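PDB 3L22: SusD superfamily protein from Bacteroides fragilis, which probably binds glycans as a SusD-family outer-membrane lipoprotein, helping their uptake, and binds zinc ions. Local coordinates for residues G53-N58 / G393-D398; Y46-N51 / V64-T69. All blocks are in the same frame, centred on the assembly; numbering follows the deposited sequence. Where two conformers were deposited one is given.

Contact 1 of 2, residues G53-N58 / G393-D398; sequences GDDVIN and GIRGID
Arg-395 and Asp-54 form a two-pronged salt bridge. The arginine grips the carboxylate side-on, with NE and NH2 each taking one oxygen. Arg-395 NE donates to Asp-54 OD1 at 2.8 Å, almost straight (177°). Arg-395 NH2 donates to Asp-54 OD2 at 3.0 Å, on its syn lone pair. The carboxylate and guanidinium planes are turned 29° apart, yet both oxygens lie near the guanidinium plane. The two bonds fix the rotation of the guanidinium.

Asp-55 adds a salt bridge to Arg-395 by charge alone, with no hydrogen bond between the two. Asp-55 OD2 lies 3.4 Å from Arg-395 NE, far off the plane in which the guanidinium donates. The strongest partner of Asp-55 is Arg-386, bound through OD1.

Packing is slight. Gly-53 CA rests 3.8 Å from Arg-395 CG, and Arg-395 CD touches Asp-55 OD2. Arg-395 CG stands anti to the backbone N (chi1 178°), and a bend at chi2 carries the chain on to the aspartates. The CA atoms of Gly-53 and Gly-396 are 4.3 Å apart.

The result is a salt-bridge network. It ties the loop before strand 56-58 to the first turn of helix 395-401, joining N- and C-terminal parts of a SusD-like fold.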
loop_
_atom_site.group_PDB
_atom_site.type_symbol
_atom_site.label_atom_id
_atom_site.label_comp_id
_atom_site.label_asym_id
_atom_site.label_seq_id
_atom_site.Cartn_x
_atom_site.Cartn_y
_atom_site.Cartn_z
ATOM N N GLY A 53 -10.240 -6.442 -0.932
ATOM C CA GLY A 53 -9.883 -7.768 -1.349
ATOM C C GLY A 53 -10.795 -8.906 -0.923
ATOM O O GLY A 53 -11.891 -8.692 -0.403
ATOM N N ASP A 54 -10.289 -10.116 -1.124
ATOM C CA ASP A 54 -11.049 -11.335 -1.061
ATOM C C ASP A 54 -10.392 -12.404 -0.161
ATOM O O ASP A 54 -10.793 -13.579 -0.166
ATOM C CB ASP A 54 -11.207 -11.869 -2.495
ATOM C CG ASP A 54 -9.850 -12.131 -3.180
ATOM O OD1 ASP A 54 -8.788 -11.930 -2.545
ATOM O OD2 ASP A 54 -9.836 -12.506 -4.372
ATOM N N ASP A 55 -9.425 -11.981 0.643
ATOM C CA ASP A 55 -8.676 -12.895 1.506
ATOM C C ASP A 55 -9.019 -12.783 2.985
ATOM O O ASP A 55 -8.725 -13.699 3.752
ATOM C CB ASP A 55 -7.202 -12.685 1.254
ATOM C CG ASP A 55 -6.791 -13.181 -0.129
ATOM O OD1 ASP A 55 -7.370 -14.213 -0.605
ATOM O OD2 ASP A 55 -5.892 -12.565 -0.737
ATOM N N VAL A 56 -9.595 -11.645 3.369
ATOM C CA VAL A 56 -10.190 -11.427 4.686
ATOM C C VAL A 56 -11.653 -11.119 4.466
ATOM O O VAL A 56 -12.033 -10.824 3.324
ATOM C CB VAL A 56 -9.463 -10.286 5.457
ATOM C CG1 VAL A 56 -8.071 -10.776 5.880
ATOM C CG2 VAL A 56 -9.383 -8.964 4.655
ATOM N N ILE A 57 -12.458 -11.251 5.538
ATOM C CA ILE A 57 -13.855 -10.848 5.530
ATOM C C ILE A 57 -14.128 -9.893 6.655
ATOM O O ILE A 57 -13.544 -10.008 7.711
ATOM C CB ILE A 57 -14.851 -12.031 5.664
ATOM C CG1 ILE A 57 -14.520 -12.930 6.887
ATOM C CG2 ILE A 57 -14.851 -12.780 4.386
ATOM C CD1 ILE A 57 -15.596 -14.002 7.215
ATOM N N ASN A 58 -15.035 -8.958 6.406
ATOM C CA ASN A 58 -15.482 -8.003 7.391
ATOM C C ASN A 58 -16.867 -8.463 7.832
ATOM O O ASN A 58 -17.800 -8.468 7.033
ATOM C CB ASN A 58 -15.533 -6.590 6.776
ATOM C CG ASN A 58 -15.823 -5.507 7.801
ATOM O OD1 ASN A 58 -16.656 -5.707 8.716
ATOM N ND2 ASN A 58 -15.132 -4.348 7.670
ATOM N N GLY A 393 -2.288 -4.463 3.132
ATOM C CA GLY A 393 -2.600 -3.226 2.409
ATOM C C GLY A 393 -2.393 -3.345 0.917
ATOM O O GLY A 393 -2.196 -2.338 0.263
ATOM N N ILE A 394 -2.485 -4.571 0.387
ATOM C CA ILE A 394 -2.056 -4.865 -0.976
ATOM C C ILE A 394 -3.121 -5.538 -1.824
ATOM O O ILE A 394 -3.232 -5.220 -3.021
ATOM C CB ILE A 394 -0.744 -5.730 -0.980
ATOM C CG1 ILE A 394 0.482 -4.856 -0.676
ATOM C CG2 ILE A 394 -0.514 -6.415 -2.302
ATOM C CD1 ILE A 394 1.792 -5.690 -0.309
ATOM N N ARG A 395 -3.916 -6.442 -1.242
ATOM C CA ARG A 395 -4.717 -7.306 -2.084
ATOM C C ARG A 395 -5.687 -6.591 -3.065
ATOM O O ARG A 395 -5.784 -6.940 -4.266
ATOM C CB ARG A 395 -5.478 -8.289 -1.206
ATOM C CG ARG A 395 -6.401 -9.224 -1.988
ATOM C CD ARG A 395 -5.620 -10.086 -2.964
ATOM N NE ARG A 395 -6.482 -10.964 -3.726
ATOM C CZ ARG A 395 -6.240 -11.379 -4.965
ATOM N NH1 ARG A 395 -5.130 -11.052 -5.626
ATOM N NH2 ARG A 395 -7.126 -12.151 -5.563
ATOM N N GLY A 396 -6.405 -5.612 -2.542
ATOM C CA GLY A 396 -7.365 -4.861 -3.334
ATOM C C GLY A 396 -6.687 -4.031 -4.421
ATOM O O GLY A 396 -7.324 -3.690 -5.418
ATOM N N ILE A 397 -5.399 -3.713 -4.243
ATOM C CA ILE A 397 -4.641 -3.025 -5.290
ATOM C C ILE A 397 -4.276 -4.017 -6.406
ATOM O O ILE A 397 -4.406 -3.701 -7.589
ATOM C CB ILE A 397 -3.376 -2.346 -4.736
ATOM C CG1 ILE A 397 -3.797 -1.227 -3.765
ATOM C CG2 ILE A 397 -2.513 -1.834 -5.861
ATOM C CD1 ILE A 397 -2.671 -0.551 -2.962
ATOM N N ASP A 398 -3.825 -5.217 -6.047
ATOM C CA ASP A 398 -3.428 -6.188 -7.075
ATOM C C ASP A 398 -4.625 -6.574 -7.951
ATOM O O ASP A 398 -4.516 -6.636 -9.197
ATOM C CB ASP A 398 -2.778 -7.427 -6.443
ATOM C CG ASP A 398 -1.319 -7.209 -6.011
ATOM O OD1 ASP A 398 -0.667 -6.187 -6.391
ATOM O OD2 ASP A 398 -0.789 -8.099 -5.303
#

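Contact 2 of 2, residues Y46-N51 / V64-T69; sequences YLVFDN and VTLFNT
Leu-47, which packs against Leu-66, has a carbonyl oxygen gripped by two donors. Both come from Asn-51. Asn-51 N makes the regular helical bond to Leu-47 O at 2.9 Å. The side-chain ND2 of Asn-51 adds a second bond to Leu-47 O at 3.0 Å, with an N-H...O angle of 170°. ND2 approaches from above the carbonyl plane, while the oxygen lies in the plane of the Asn-51 amide. This bond holds the amide against its own helix.

Helix 44-52 packs here against the N-cap and first turn of the short helix 67-70, in the mainly helical SusD-like fold. Leu-66 is the N-cap residue. The five residues that touch are all buried.

Leu-66 reaches between three residues of helix 44-52. Leu-66 CD1 meets Leu-47 CB at 3.5 Å and also lies near the amide nitrogen of Asn-51. The other methyl, Leu-66 CD2, faces Val-48 CG2 at 4.0 Å. Leu-66 and Val-48 cross at about a right angle. Tyr-270 of helix 267-271 touches both Leu-47 and Leu-66.

The amide oxygen of Asn-51 has its own partner in Asn-58 ND2, on strand 56-58. Each end of the buried amide has a partner, which probably fixes its flip.

Thr-69 presents its methyl to the helix. CG2 is anti to the backbone N, with OG1 at chi1 -63°. The hydroxyl instead bonds to Glu-80. The methyl sits against both backbone and side chain: Thr-69 CG2 lies 3.7 Å from Val-48 O, and Thr-69 CG2 is also 3.7 Å from Asn-51 CB.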
loop_
_atom_site.group_PDB
_atom_site.type_symbol
_atom_site.label_atom_id
_atom_site.label_comp_id
_atom_site.label_asym_id
_atom_site.label_seq_id
_atom_site.Cartn_x
_atom_site.Cartn_y
_atom_site.Cartn_z
ATOM N N TYR A 46 -5.277 1.996 5.040
ATOM C CA TYR A 46 -4.541 0.791 4.702
ATOM C C TYR A 46 -5.457 -0.419 4.782
ATOM O O TYR A 46 -5.464 -1.263 3.889
ATOM C CB TYR A 46 -3.417 0.640 5.701
ATOM C CG TYR A 46 -2.386 -0.480 5.577
ATOM C CD1 TYR A 46 -1.226 -0.300 4.846
ATOM C CD2 TYR A 46 -2.537 -1.663 6.262
ATOM C CE1 TYR A 46 -0.231 -1.274 4.792
ATOM C CE2 TYR A 46 -1.555 -2.656 6.228
ATOM C CZ TYR A 46 -0.394 -2.436 5.515
ATOM O OH TYR A 46 0.603 -3.370 5.562
ATOM N N LEU A 47 -6.249 -0.487 5.855
ATOM C CA LEU A 47 -7.254 -1.521 6.019
ATOM C C LEU A 47 -8.239 -1.569 4.840
ATOM O O LEU A 47 -8.734 -2.646 4.491
ATOM C CB LEU A 47 -8.032 -1.313 7.332
ATOM C CG LEU A 47 -7.236 -1.686 8.585
ATOM C CD1 LEU A 47 -7.670 -0.879 9.829
ATOM C CD2 LEU A 47 -7.283 -3.186 8.820
ATOM N N VAL A 48 -8.515 -0.407 4.237
ATOM C CA VAL A 48 -9.343 -0.332 3.050
ATOM C C VAL A 48 -8.887 -1.302 1.969
ATOM O O VAL A 48 -9.722 -1.974 1.379
ATOM C CB VAL A 48 -9.425 1.125 2.490
ATOM C CG1 VAL A 48 -9.765 1.135 0.984
ATOM C CG2 VAL A 48 -10.412 1.903 3.309
ATOM N N PHE A 49 -7.579 -1.399 1.734
ATOM C CA PHE A 49 -7.088 -2.274 0.663
ATOM C C PHE A 49 -7.240 -3.771 0.956
ATOM O O PHE A 49 -7.436 -4.549 0.012
ATOM C CB PHE A 49 -5.699 -1.844 0.185
ATOM C CG PHE A 49 -5.718 -0.455 -0.386
ATOM C CD1 PHE A 49 -6.319 -0.213 -1.627
ATOM C CD2 PHE A 49 -5.238 0.620 0.335
ATOM C CE1 PHE A 49 -6.389 1.077 -2.158
ATOM C CE2 PHE A 49 -5.302 1.915 -0.198
ATOM C CZ PHE A 49 -5.882 2.130 -1.447
ATOM N N ASP A 50 -7.238 -4.172 2.225
ATOM C CA ASP A 50 -7.580 -5.543 2.573
ATOM C C ASP A 50 -9.059 -5.785 2.511
ATOM O O ASP A 50 -9.478 -6.844 2.050
ATOM C CB ASP A 50 -7.014 -5.925 3.918
ATOM C CG ASP A 50 -5.484 -6.028 3.860
ATOM O OD1 ASP A 50 -4.986 -6.964 3.156
ATOM O OD2 ASP A 50 -4.806 -5.132 4.412
ATOM N N ASN A 51 -9.856 -4.826 2.976
ATOM C CA ASN A 51 -11.307 -4.938 2.871
ATOM C C ASN A 51 -11.815 -5.013 1.426
ATOM O O ASN A 51 -12.789 -5.717 1.136
ATOM C CB ASN A 51 -11.989 -3.778 3.600
ATOM C CG ASN A 51 -12.185 -4.068 5.098
ATOM O OD1 ASN A 51 -13.235 -4.563 5.496
ATOM N ND2 ASN A 51 -11.158 -3.798 5.913
ATOM N N VAL A 64 -19.123 2.236 10.448
ATOM C CA VAL A 64 -17.992 2.865 11.152
ATOM C C VAL A 64 -16.720 2.027 11.029
ATOM O O VAL A 64 -15.626 2.578 11.003
ATOM C CB VAL A 64 -18.326 3.173 12.669
ATOM C CG1 VAL A 64 -17.126 3.812 13.394
ATOM C CG2 VAL A 64 -19.606 4.085 12.808
ATOM N N THR A 65 -16.841 0.701 10.901
ATOM C CA THR A 65 -15.652 -0.147 10.766
ATOM C C THR A 65 -15.556 -0.825 9.379
ATOM O O THR A 65 -15.296 -2.007 9.274
ATOM C CB THR A 65 -15.549 -1.140 11.931
ATOM O OG1 THR A 65 -16.731 -1.929 11.982
ATOM C CG2 THR A 65 -15.362 -0.390 13.265
ATOM N N LEU A 66 -15.731 -0.030 8.327
ATOM C CA LEU A 66 -15.347 -0.373 6.926
ATOM C C LEU A 66 -16.267 -1.419 6.236
ATOM O O LEU A 66 -15.937 -1.949 5.176
ATOM C CB LEU A 66 -13.850 -0.765 6.830
ATOM C CG LEU A 66 -12.814 0.318 7.213
ATOM C CD1 LEU A 66 -11.361 -0.184 7.113
ATOM C CD2 LEU A 66 -12.979 1.604 6.320
ATOM N N PHE A 67 -17.438 -1.685 6.810
ATOM C CA PHE A 67 -18.324 -2.661 6.214
ATOM C C PHE A 67 -18.705 -2.332 4.782
ATOM O O PHE A 67 -18.761 -3.232 3.953
ATOM C CB PHE A 67 -19.590 -2.799 7.059
ATOM C CG PHE A 67 -20.384 -4.020 6.791
ATOM C CD1 PHE A 67 -19.823 -5.284 6.947
ATOM C CD2 PHE A 67 -21.734 -3.916 6.459
ATOM C CE1 PHE A 67 -20.597 -6.445 6.743
ATOM C CE2 PHE A 67 -22.518 -5.062 6.259
ATOM C CZ PHE A 67 -21.943 -6.330 6.394
ATOM N N ASN A 68 -18.970 -1.062 4.496
ATOM C CA ASN A 68 -19.291 -0.656 3.125
ATOM C C ASN A 68 -18.113 -0.801 2.149
ATOM O O ASN A 68 -18.332 -1.043 0.958
ATOM C CB ASN A 68 -19.833 0.776 3.050
ATOM C CG ASN A 68 -21.352 0.842 3.070
ATOM O OD1 ASN A 68 -22.048 -0.169 2.932
ATOM N ND2 ASN A 68 -21.879 2.054 3.231
ATOM N N THR A 69 -16.886 -0.675 2.639
ATOM C CA THR A 69 -15.733 -0.933 1.791
ATOM C C THR A 69 -15.681 -2.394 1.416
ATOM O O THR A 69 -15.515 -2.723 0.236
ATOM C CB THR A 69 -14.420 -0.516 2.448
ATOM O OG1 THR A 69 -14.452 0.890 2.648
ATOM C CG2 THR A 69 -13.213 -0.910 1.544
#

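Both contacts are buried, and their centres lie about 9 Å apart. Contact 1 is ionic and spans 335 positions of sequence. Contact 2 is mostly apolar and local; its closest ends are 13 positions apart. Contact 1 has partly exposed side chains in Asp-54 and Arg-395, whereas every touching residue of contact 2 is buried. The two share no helix or strand, but strand 56-58 follows helix 44-52 and precedes helix 67-70. Asn-58, which itself does not touch 393-398, probably bonds through ND2 to Thr-65 O at 2.8 Å. Further ties run from Asp-50 to Gly-393 and from the backbone of Phe-49 to Gly-396.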